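Local coordinates for protein 3-carboxy-cis,cis-muconate cycloisomerase (Acinetobacter calcoaceticus, PDB 1Q5N) that belongs to the fumarase/aspartase-like lyase superfamily of mainly helical enzymes, whose four subunits assemble around bundled long helices, at residues E19-R24 against E333-T338; L114-I119 against E215-Q220; I128-V133 against A186-V191; G232-I237 against H325-S330. All blocks are in the same frame, centred on the assembly; numbering follows the deposited sequence.

In the fold
Following the chain from the N terminus, residues 19-24 open the widest loop, which contact 1 closes only when helix 323-351 returns with 333-338. Everything else nests inside it. Helix 110-146 supplies the first halves of contacts 2 and 3; contact 3 closes first, at the end of helix 166-191, within the loop that contact 2 closes on helix 210-221. Contact 4 follows in series, joining the start of helix 235-261 to helix 323-351. None of the loops cross. Asp-115 pairs with Arg-234 between contacts 2 and 4, and Ile-20 packs on Ile-128 between contacts 1 and 3. Contact 1 ties the N-terminal helices to the bundle, while contacts 2 to 4 join its long helices to each other and to helix 210-221.

Contact 1: residues E19-R24 against E333-T338; sequences EIFSDR and EIFQLT
Phe-21 and Phe-335 carry this contact, two aromatic side chains that cross at about a right angle and meet by pure van der Waals packing. The tight part is the CE2-CZ bond of Phe-21: CZ of Phe-21 lies 3.7 Å from CD2 of Phe-335, and CE2 of Phe-21 comes 3.8 Å from CB of Phe-335. The ring planes are inclined by 32° with their centroids 5.5 Å apart, an oblique pairing that is neither a stack nor a T-shaped arrangement. Phe-21 extends its ring toward helix 323-351 because CG stands anti to its carbonyl carbon (chi1 -72°), and the length of the ring bridges backbones whose CA atoms, at Phe-21 and Gln-336, are still 8.5 Å apart. Phe-335 suits the buried side, where Cys-122 and Ala-125 of helix 110-146 and Ile-240 and Leu-244 of helix 235-261 complete its apolar surroundings.

The other side is looser. The partly exposed side chain of Gln-336 reaches only loosely toward Phe-21. Here polar bonds shape the backbone instead of joining the segments. Ser-22 suits a helix start, its OG capping the N of Ala-25 while also bonding the O of Glu-19 at 2.9 Å; the N of Ser-22 reaches that same oxygen. The arrangement is that of a serine N-cap in a tight interhelical turn between helices 15-20 and 23-43, with an aromatic from the turn packed on a long helix of the central bundle, in the mainly helical fold of the fumarase/aspartase superfamily.

Contact 2: residues L114-I119 against E215-Q220; sequences LDTACI and EAYAKQ
Tyr-217 and Thr-116 make a buried contact of one hydroxyl with another, a polar bridge between helix 210-221 and the long helix 110-146. The helices themselves stand well apart, with the nearest CA atoms, those of Thr-116 and Ala-218, separated by 9.7 Å. Tyrosine suits such a gap, since its rigid ring carries a polar end across it. CG of Tyr-217 is anti to the backbone N (chi1 174°), and the ring runs out to meet Thr-116 coming from the opposite direction. The hydroxyl OH of Tyr-217 donates to OG1 of Thr-116 over 3.1 Å. At the tyrosine oxygen the angle from CZ through OH to OG1 of Thr-116 is about 115°, close to the natural bend of a phenol O-H, and OG1 lies at the ring's edge, near its plane.

Helix 110-146 is one of the long helices of the bundle that defines the fumarase/aspartase superfamily, and helix 210-221 is a shorter one packed alongside that bundle. The loop between helices 166-191 and 210-221 enters the contact too: Leu-196 touches Tyr-217, and the N of Gln-195 bonds to OG1 of Thr-116.

Threonine serves here because its two branches do different work. OG1 gives its own hydrogen to the O of Asp-112, one turn back in the helix, so it is left to act as acceptor toward both Tyr-217 and Gln-195. The methyl CG2 of Thr-116 meanwhile packs 3.4 Å from OH of Tyr-217, covering that oxygen with carbon beside the hydrogen bond.

Contact 3: residues I128-V133 against A186-V191; sequences IVQNQV and AIKARV
Gln-130 and Lys-188 meet at their ends through a single hydrogen bond across the segments, in which the ammonium NZ of Lys-188 donates to OE1 of Gln-130 over 2.9 Å. This surface polar bridge joins two long helices, 110-146 and 166-191, of the bundle typical of the fumarase/aspartase superfamily. The nitrogen lies in the plane of the amide, on a lone pair, and makes an angle of 128° with the C=O bond. Both chains are extended beyond CG and cross at about a right angle. Gln-130 sets CG anti to its backbone N (chi1 174°), and together the two long residues span CA atoms, of Gln-130 and Lys-188, that lie 11.4 Å apart.

A second set of polar bonds closes the group. OD1 of Asn-185, one residue before 186-191, accepts from NZ of Lys-188 and also from NE2 of Gln-130, so that the amide of Gln-130 uses both its ends and its rotation is fixed.

No apolar contact joins the two segments; CE of Lys-188 merely lies 3.5 Å from OE1 of Gln-130, beside the hydrogen bond. The hydrophobic work is done on another face of helix 110-146, where Val-129 and Val-133 pack on Leu-342, while Ile-187 and Val-191 of the other segment touch helix 235-261.

Residues 128-133 are regular helix, whereas 186-191 end helix 166-191 with a kink.

The partners of the lysine charge named here are neutral amide oxygens, and the site is at the surface; Lys-188 therefore probably stays protonated, its charge eased by these dipoles and by solvent without being cancelled by them.

Contact 4: residues G232-I237 against H325-S330; sequences GERDRI and HAEWLS
The CA atoms of Ile-237 and Glu-327 come within 8.5 Å where a loop turns into helix 235-261, Arg-234 standing at its N-cap position, and faces a turn of helix 323-351. Both are long helices of the bundle characteristic of the fumarase/aspartase superfamily, and a buried salt bridge joins them. The guanidinium of Arg-234 grips the carboxylate of Glu-327 side-on, NE to OE2 at 2.8 Å and NH2 to OE1, also at 2.8 Å. Both oxygens use their syn lone pairs, and the two planes are only 19° apart, so the pair is held flat. The NH2 bond is nearly straight (175°); that from NE is more bent. Glu-327 is extended beyond CG (chi2 170°), whereas Arg-234 folds at its second and third torsions to bring NE round. Arginine suits the place because a third nitrogen, NH1, remains for Asp-115 OD2 and the O of Trp-230, fixing the guanidinium on another side. Next along, Asp-235 pairs with Arg-179 and Arg-183 of the third subunit, so the helix start also lies at a subunit interface. Branched Ile-237 shields the bridge with carbon, its CG1 lying 4.0 Å from OE1 of Glu-327.

Contact 1: residues E19-R24 against E333-T338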
# COMPACT_ATOMS: atom_id res chain seq x y z
N GLU A 19 -3.49 8.73 -24.43
CA GLU A 19 -3.97 8.22 -25.71
C GLU A 19 -3.40 6.82 -25.94
O GLU A 19 -4.12 5.95 -26.43
CB GLU A 19 -3.52 9.15 -26.84
CG GLU A 19 -4.62 9.42 -27.87
CD GLU A 19 -4.18 10.48 -28.91
OE1 GLU A 19 -4.01 11.70 -28.54
OE2 GLU A 19 -4.00 10.05 -30.11
N ILE A 20 -2.13 6.60 -25.60
CA ILE A 20 -1.55 5.29 -25.80
C ILE A 20 -2.32 4.20 -25.04
O ILE A 20 -2.40 3.06 -25.51
CB ILE A 20 -0.04 5.27 -25.41
CG1 ILE A 20 0.77 5.99 -26.49
CG2 ILE A 20 0.50 3.84 -25.26
CD1 ILE A 20 2.19 6.30 -26.06
N PHE A 21 -2.90 4.57 -23.89
CA PHE A 21 -3.66 3.63 -23.04
C PHE A 21 -5.17 3.72 -23.16
O PHE A 21 -5.90 3.11 -22.37
CB PHE A 21 -3.24 3.78 -21.57
CG PHE A 21 -1.84 3.23 -21.29
CD1 PHE A 21 -1.62 1.85 -21.20
CD2 PHE A 21 -0.73 4.08 -21.19
CE1 PHE A 21 -0.30 1.31 -21.02
CE2 PHE A 21 0.60 3.56 -21.01
CZ PHE A 21 0.81 2.19 -20.92
N SER A 22 -5.65 4.44 -24.16
CA SER A 22 -7.10 4.54 -24.38
C SER A 22 -7.64 3.21 -25.00
O SER A 22 -6.87 2.40 -25.55
CB SER A 22 -7.38 5.70 -25.31
OG SER A 22 -6.93 5.39 -26.64
N ASP A 23 -8.95 2.97 -24.91
CA ASP A 23 -9.52 1.76 -25.47
C ASP A 23 -9.18 1.58 -26.95
O ASP A 23 -8.81 0.49 -27.42
CB ASP A 23 -11.04 1.76 -25.30
CG ASP A 23 -11.47 1.60 -23.85
OD1 ASP A 23 -10.69 1.09 -23.02
OD2 ASP A 23 -12.61 1.99 -23.52
N ARG A 24 -9.26 2.70 -27.66
CA ARG A 24 -9.01 2.73 -29.07
C ARG A 24 -7.55 2.38 -29.38
O ARG A 24 -7.28 1.55 -30.26
CB ARG A 24 -9.42 4.10 -29.58
CG ARG A 24 -9.52 4.19 -31.07
CD ARG A 24 -10.71 5.08 -31.52
NE ARG A 24 -10.73 5.12 -32.98
CZ ARG A 24 -9.66 5.47 -33.72
NH1 ARG A 24 -8.52 5.82 -33.11
NH2 ARG A 24 -9.73 5.44 -35.05
N GLU A 333 -2.31 3.39 -15.08
CA GLU A 333 -2.45 4.53 -14.18
C GLU A 333 -1.06 5.03 -13.76
O GLU A 333 -0.84 6.24 -13.72
CB GLU A 333 -3.31 4.13 -12.98
CG GLU A 333 -3.71 5.20 -11.97
CD GLU A 333 -4.76 6.17 -12.49
OE1 GLU A 333 -5.42 5.80 -13.50
OE2 GLU A 333 -4.96 7.28 -11.91
N ILE A 334 -0.11 4.12 -13.48
CA ILE A 334 1.25 4.52 -13.06
C ILE A 334 1.93 5.33 -14.18
O ILE A 334 2.47 6.40 -13.91
CB ILE A 334 2.09 3.27 -12.69
CG1 ILE A 334 1.37 2.56 -11.56
CG2 ILE A 334 3.55 3.66 -12.33
CD1 ILE A 334 2.08 1.42 -10.94
N PHE A 335 1.89 4.84 -15.42
CA PHE A 335 2.44 5.59 -16.55
C PHE A 335 1.79 6.99 -16.71
O PHE A 335 2.46 8.00 -16.90
CB PHE A 335 2.20 4.84 -17.85
CG PHE A 335 3.38 4.04 -18.32
CD1 PHE A 335 4.50 4.69 -18.85
CD2 PHE A 335 3.33 2.62 -18.28
CE1 PHE A 335 5.58 3.97 -19.36
CE2 PHE A 335 4.39 1.87 -18.78
CZ PHE A 335 5.52 2.53 -19.33
N GLN A 336 0.47 7.01 -16.67
CA GLN A 336 -0.24 8.27 -16.83
C GLN A 336 0.05 9.31 -15.75
O GLN A 336 0.15 10.50 -16.08
CB GLN A 336 -1.74 8.00 -16.91
CG GLN A 336 -2.18 7.63 -18.30
CD GLN A 336 -3.63 7.20 -18.30
OE1 GLN A 336 -3.93 6.07 -17.94
NE2 GLN A 336 -4.52 8.10 -18.67
N LEU A 337 0.18 8.89 -14.48
CA LEU A 337 0.49 9.81 -13.39
C LEU A 337 1.93 10.29 -13.47
O LEU A 337 2.22 11.47 -13.16
CB LEU A 337 0.23 9.17 -12.01
CG LEU A 337 -1.26 8.96 -11.70
CD1 LEU A 337 -1.49 7.97 -10.61
CD2 LEU A 337 -1.86 10.30 -11.32
N THR A 338 2.84 9.39 -13.88
CA THR A 338 4.25 9.74 -13.97
C THR A 338 4.49 10.76 -15.11
O THR A 338 5.20 11.77 -14.92
CB THR A 338 5.12 8.48 -14.24
OG1 THR A 338 4.95 7.55 -13.17
CG2 THR A 338 6.61 8.86 -14.37

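Contact 2: residues L114-I119 against E215-Q220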
# COMPACT_ATOMS: atom_id res chain seq x y z
N LEU A 114 -2.77 -9.87 -25.49
CA LEU A 114 -2.91 -8.84 -24.46
C LEU A 114 -1.54 -8.41 -23.92
O LEU A 114 -1.29 -7.21 -23.85
CB LEU A 114 -3.83 -9.35 -23.34
CG LEU A 114 -5.27 -9.51 -23.86
CD1 LEU A 114 -6.09 -10.25 -22.87
CD2 LEU A 114 -5.91 -8.16 -24.16
N ASP A 115 -0.66 -9.36 -23.57
CA ASP A 115 0.67 -8.99 -23.08
C ASP A 115 1.53 -8.31 -24.16
O ASP A 115 2.32 -7.38 -23.86
CB ASP A 115 1.46 -10.21 -22.58
CG ASP A 115 1.01 -10.70 -21.23
OD1 ASP A 115 0.13 -10.06 -20.59
OD2 ASP A 115 1.55 -11.74 -20.82
N THR A 116 1.38 -8.74 -25.42
CA THR A 116 2.15 -8.12 -26.48
C THR A 116 1.65 -6.68 -26.69
O THR A 116 2.44 -5.76 -26.83
CB THR A 116 2.11 -8.96 -27.83
OG1 THR A 116 2.81 -10.21 -27.66
CG2 THR A 116 2.75 -8.16 -28.96
N ALA A 117 0.33 -6.48 -26.70
CA ALA A 117 -0.17 -5.11 -26.88
C ALA A 117 0.29 -4.26 -25.66
O ALA A 117 0.64 -3.07 -25.81
CB ALA A 117 -1.70 -5.09 -27.01
N CYS A 118 0.30 -4.86 -24.47
CA CYS A 118 0.76 -4.13 -23.30
C CYS A 118 2.23 -3.68 -23.49
O CYS A 118 2.55 -2.51 -23.24
CB CYS A 118 0.65 -4.99 -22.04
SG CYS A 118 1.25 -4.16 -20.53
N ILE A 119 3.11 -4.59 -23.91
CA ILE A 119 4.51 -4.22 -24.15
C ILE A 119 4.66 -3.18 -25.29
O ILE A 119 5.56 -2.30 -25.24
CB ILE A 119 5.35 -5.45 -24.46
CG1 ILE A 119 5.44 -6.32 -23.18
CG2 ILE A 119 6.72 -5.04 -24.97
CD1 ILE A 119 6.01 -5.58 -21.97
N GLU A 215 10.50 -16.48 -32.92
CA GLU A 215 11.62 -15.68 -33.38
C GLU A 215 11.21 -14.66 -34.44
O GLU A 215 11.56 -13.48 -34.35
CB GLU A 215 12.69 -16.62 -33.89
CG GLU A 215 13.82 -15.95 -34.60
CD GLU A 215 14.77 -17.00 -35.14
OE1 GLU A 215 14.30 -17.86 -35.94
OE2 GLU A 215 15.96 -16.98 -34.75
N ALA A 216 10.43 -15.10 -35.41
CA ALA A 216 9.99 -14.21 -36.48
C ALA A 216 8.90 -13.25 -36.00
O ALA A 216 8.71 -12.18 -36.57
CB ALA A 216 9.48 -15.03 -37.68
N TYR A 217 8.14 -13.64 -34.99
CA TYR A 217 7.10 -12.76 -34.47
C TYR A 217 7.80 -11.60 -33.72
O TYR A 217 7.47 -10.44 -33.90
CB TYR A 217 6.19 -13.57 -33.55
CG TYR A 217 5.12 -12.80 -32.78
CD1 TYR A 217 4.09 -12.14 -33.43
CD2 TYR A 217 5.10 -12.84 -31.37
CE1 TYR A 217 3.05 -11.54 -32.71
CE2 TYR A 217 4.08 -12.24 -30.65
CZ TYR A 217 3.06 -11.60 -31.31
OH TYR A 217 2.03 -11.07 -30.58
N ALA A 218 8.79 -11.92 -32.91
CA ALA A 218 9.52 -10.91 -32.17
C ALA A 218 10.11 -9.93 -33.18
O ALA A 218 9.93 -8.71 -33.07
CB ALA A 218 10.64 -11.57 -31.35
N LYS A 219 10.79 -10.47 -34.18
CA LYS A 219 11.43 -9.64 -35.21
C LYS A 219 10.47 -8.71 -35.92
O LYS A 219 10.77 -7.55 -36.10
CB LYS A 219 12.12 -10.56 -36.20
CG LYS A 219 13.10 -9.89 -37.09
CD LYS A 219 14.05 -10.96 -37.63
CE LYS A 219 14.80 -11.65 -36.46
NZ LYS A 219 15.59 -12.85 -36.90
N GLN A 220 9.31 -9.21 -36.32
CA GLN A 220 8.31 -8.37 -36.99
C GLN A 220 7.91 -7.15 -36.17
O GLN A 220 7.54 -6.13 -36.71
CB GLN A 220 7.00 -9.13 -37.25
CG GLN A 220 6.99 -10.11 -38.39
CD GLN A 220 7.48 -9.51 -39.69
OE1 GLN A 220 8.43 -10.03 -40.28
NE2 GLN A 220 6.86 -8.42 -40.12

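Contact 3: residues I128-V133 against A186-V191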
# COMPACT_ATOMS: atom_id res chain seq x y z
N ILE A 128 8.13 8.47 -24.62
CA ILE A 128 7.67 9.78 -24.18
C ILE A 128 8.21 10.12 -22.79
O ILE A 128 8.74 11.22 -22.61
CB ILE A 128 6.14 9.85 -24.15
CG1 ILE A 128 5.61 9.85 -25.57
CG2 ILE A 128 5.67 11.14 -23.42
CD1 ILE A 128 4.13 9.66 -25.59
N VAL A 129 8.12 9.20 -21.82
CA VAL A 129 8.59 9.48 -20.47
C VAL A 129 10.09 9.74 -20.49
O VAL A 129 10.59 10.66 -19.81
CB VAL A 129 8.28 8.29 -19.50
CG1 VAL A 129 9.15 8.36 -18.26
CG2 VAL A 129 6.83 8.34 -19.10
N GLN A 130 10.82 8.97 -21.29
CA GLN A 130 12.26 9.15 -21.35
C GLN A 130 12.58 10.54 -21.91
O GLN A 130 13.46 11.25 -21.41
CB GLN A 130 12.92 8.08 -22.23
CG GLN A 130 14.40 8.32 -22.42
CD GLN A 130 15.14 7.11 -22.92
OE1 GLN A 130 14.57 6.22 -23.58
NE2 GLN A 130 16.44 7.05 -22.60
N ASN A 131 11.86 10.94 -22.93
CA ASN A 131 12.13 12.24 -23.46
C ASN A 131 11.78 13.34 -22.43
O ASN A 131 12.48 14.35 -22.35
CB ASN A 131 11.37 12.45 -24.77
CG ASN A 131 11.73 13.77 -25.41
OD1 ASN A 131 10.84 14.59 -25.68
ND2 ASN A 131 13.04 14.01 -25.65
N GLN A 132 10.73 13.16 -21.64
CA GLN A 132 10.39 14.15 -20.61
C GLN A 132 11.51 14.21 -19.58
O GLN A 132 11.94 15.28 -19.18
CB GLN A 132 9.11 13.78 -19.91
CG GLN A 132 7.89 13.83 -20.78
CD GLN A 132 6.66 13.36 -20.01
OE1 GLN A 132 6.60 12.22 -19.59
NE2 GLN A 132 5.68 14.25 -19.80
N VAL A 133 12.04 13.07 -19.18
CA VAL A 133 13.12 13.09 -18.19
C VAL A 133 14.36 13.80 -18.75
O VAL A 133 15.04 14.54 -18.03
CB VAL A 133 13.49 11.68 -17.76
CG1 VAL A 133 14.75 11.71 -16.92
CG2 VAL A 133 12.32 11.08 -16.99
N ALA A 186 18.87 0.89 -18.99
CA ALA A 186 19.27 -0.43 -18.55
C ALA A 186 18.19 -1.52 -18.55
O ALA A 186 18.53 -2.67 -18.58
CB ALA A 186 19.87 -0.34 -17.17
N ILE A 187 16.90 -1.18 -18.51
CA ILE A 187 15.87 -2.23 -18.48
C ILE A 187 15.28 -2.56 -19.85
O ILE A 187 14.62 -3.58 -20.03
CB ILE A 187 14.65 -1.82 -17.56
CG1 ILE A 187 13.87 -0.66 -18.20
CG2 ILE A 187 15.13 -1.43 -16.19
CD1 ILE A 187 12.55 -0.42 -17.50
N LYS A 188 15.47 -1.67 -20.81
CA LYS A 188 14.87 -1.92 -22.13
C LYS A 188 15.05 -3.31 -22.73
O LYS A 188 14.08 -3.94 -23.15
CB LYS A 188 15.36 -0.87 -23.12
CG LYS A 188 14.64 0.46 -23.03
CD LYS A 188 15.48 1.49 -23.75
CE LYS A 188 14.71 2.72 -24.07
NZ LYS A 188 15.69 3.77 -24.54
N ALA A 189 16.29 -3.81 -22.78
CA ALA A 189 16.55 -5.13 -23.37
C ALA A 189 15.84 -6.29 -22.69
O ALA A 189 15.38 -7.23 -23.35
CB ALA A 189 18.07 -5.41 -23.38
N ARG A 190 15.76 -6.22 -21.37
CA ARG A 190 15.15 -7.26 -20.56
C ARG A 190 13.62 -7.23 -20.51
O ARG A 190 12.94 -8.26 -20.39
CB ARG A 190 15.70 -7.13 -19.13
CG ARG A 190 15.01 -8.03 -18.13
CD ARG A 190 15.77 -8.17 -16.82
NE ARG A 190 15.92 -6.85 -16.19
CZ ARG A 190 17.09 -6.23 -16.06
NH1 ARG A 190 18.21 -6.81 -16.51
NH2 ARG A 190 17.13 -5.02 -15.54
N VAL A 191 13.09 -6.05 -20.69
CA VAL A 191 11.68 -5.84 -20.53
C VAL A 191 10.79 -5.75 -21.79
O VAL A 191 9.62 -6.19 -21.80
CB VAL A 191 11.62 -4.57 -19.63
CG1 VAL A 191 10.66 -3.60 -20.13
CG2 VAL A 191 11.47 -4.95 -18.20

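Contact 4: residues G232-I237 against H325-S330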
# COMPACT_ATOMS: atom_id res chain seq x y z
N GLY A 232 2.97 -16.40 -16.58
CA GLY A 232 2.87 -16.38 -15.13
C GLY A 232 3.99 -15.70 -14.38
O GLY A 232 3.80 -15.45 -13.20
N GLU A 233 5.12 -15.38 -15.03
CA GLU A 233 6.26 -14.75 -14.36
C GLU A 233 6.20 -13.26 -14.76
O GLU A 233 6.44 -12.89 -15.92
CB GLU A 233 7.57 -15.44 -14.81
CG GLU A 233 7.71 -16.92 -14.32
CD GLU A 233 6.60 -17.85 -14.88
OE1 GLU A 233 6.40 -17.88 -16.12
OE2 GLU A 233 5.91 -18.54 -14.07
N ARG A 234 5.92 -12.39 -13.80
CA ARG A 234 5.67 -11.00 -14.18
C ARG A 234 6.67 -9.93 -13.80
O ARG A 234 6.34 -8.74 -13.81
CB ARG A 234 4.26 -10.59 -13.66
CG ARG A 234 3.19 -11.67 -13.79
CD ARG A 234 2.87 -11.98 -15.26
NE ARG A 234 2.15 -10.88 -15.92
CZ ARG A 234 1.97 -10.79 -17.25
NH1 ARG A 234 2.47 -11.72 -18.07
NH2 ARG A 234 1.28 -9.79 -17.76
N ASP A 235 7.87 -10.34 -13.43
CA ASP A 235 8.91 -9.40 -13.04
C ASP A 235 9.12 -8.29 -14.09
O ASP A 235 9.39 -7.17 -13.72
CB ASP A 235 10.21 -10.16 -12.79
CG ASP A 235 10.61 -10.98 -13.99
OD1 ASP A 235 9.91 -12.00 -14.31
OD2 ASP A 235 11.60 -10.58 -14.64
N ARG A 236 8.97 -8.57 -15.38
CA ARG A 236 9.19 -7.50 -16.35
C ARG A 236 8.18 -6.31 -16.25
O ARG A 236 8.56 -5.14 -16.47
CB ARG A 236 9.16 -8.06 -17.78
CG ARG A 236 10.40 -8.83 -18.16
CD ARG A 236 10.14 -9.65 -19.45
NE ARG A 236 11.28 -10.51 -19.82
CZ ARG A 236 11.34 -11.82 -19.61
NH1 ARG A 236 10.34 -12.47 -19.03
NH2 ARG A 236 12.43 -12.48 -19.99
N ILE A 237 6.93 -6.63 -15.90
CA ILE A 237 5.90 -5.62 -15.75
C ILE A 237 6.20 -4.77 -14.49
O ILE A 237 6.15 -3.51 -14.53
CB ILE A 237 4.50 -6.29 -15.57
CG1 ILE A 237 4.12 -7.10 -16.83
CG2 ILE A 237 3.43 -5.24 -15.27
CD1 ILE A 237 4.11 -6.31 -18.11
N HIS A 325 -5.57 -9.76 -14.01
CA HIS A 325 -6.62 -8.77 -14.29
C HIS A 325 -6.28 -7.39 -13.64
O HIS A 325 -6.49 -6.34 -14.25
CB HIS A 325 -7.97 -9.29 -13.73
CG HIS A 325 -8.62 -10.35 -14.58
ND1 HIS A 325 -8.01 -11.56 -14.86
CD2 HIS A 325 -9.74 -10.32 -15.33
CE1 HIS A 325 -8.72 -12.22 -15.75
NE2 HIS A 325 -9.78 -11.49 -16.05
N ALA A 326 -5.75 -7.40 -12.41
CA ALA A 326 -5.45 -6.15 -11.69
C ALA A 326 -4.41 -5.30 -12.41
O ALA A 326 -4.46 -4.09 -12.37
CB ALA A 326 -5.00 -6.44 -10.27
N GLU A 327 -3.46 -5.95 -13.08
CA GLU A 327 -2.42 -5.23 -13.84
C GLU A 327 -3.04 -4.34 -14.91
O GLU A 327 -2.51 -3.26 -15.21
CB GLU A 327 -1.46 -6.18 -14.61
CG GLU A 327 -0.59 -7.15 -13.81
CD GLU A 327 0.10 -8.17 -14.76
OE1 GLU A 327 0.26 -7.89 -15.98
OE2 GLU A 327 0.47 -9.25 -14.30
N TRP A 328 -4.14 -4.80 -15.51
CA TRP A 328 -4.73 -3.99 -16.56
C TRP A 328 -5.20 -2.65 -16.03
O TRP A 328 -5.37 -1.72 -16.81
CB TRP A 328 -5.93 -4.70 -17.23
CG TRP A 328 -5.66 -6.09 -17.69
CD1 TRP A 328 -4.44 -6.65 -18.06
CD2 TRP A 328 -6.63 -7.14 -17.83
NE1 TRP A 328 -4.60 -7.96 -18.42
CE2 TRP A 328 -5.93 -8.30 -18.28
CE3 TRP A 328 -8.02 -7.21 -17.61
CZ2 TRP A 328 -6.58 -9.51 -18.52
CZ3 TRP A 328 -8.67 -8.43 -17.85
CH2 TRP A 328 -7.95 -9.56 -18.30
N LEU A 329 -5.45 -2.56 -14.72
CA LEU A 329 -5.89 -1.31 -14.13
C LEU A 329 -4.73 -0.51 -13.55
O LEU A 329 -4.71 0.69 -13.63
CB LEU A 329 -6.89 -1.56 -13.01
CG LEU A 329 -8.24 -2.09 -13.50
CD1 LEU A 329 -9.11 -2.45 -12.33
CD2 LEU A 329 -8.95 -1.07 -14.37
N SER A 330 -3.74 -1.18 -12.96
CA SER A 330 -2.70 -0.41 -12.32
C SER A 330 -1.58 0.14 -13.20
O SER A 330 -1.25 1.31 -13.07
CB SER A 330 -2.11 -1.26 -11.18
OG SER A 330 -1.39 -2.36 -11.74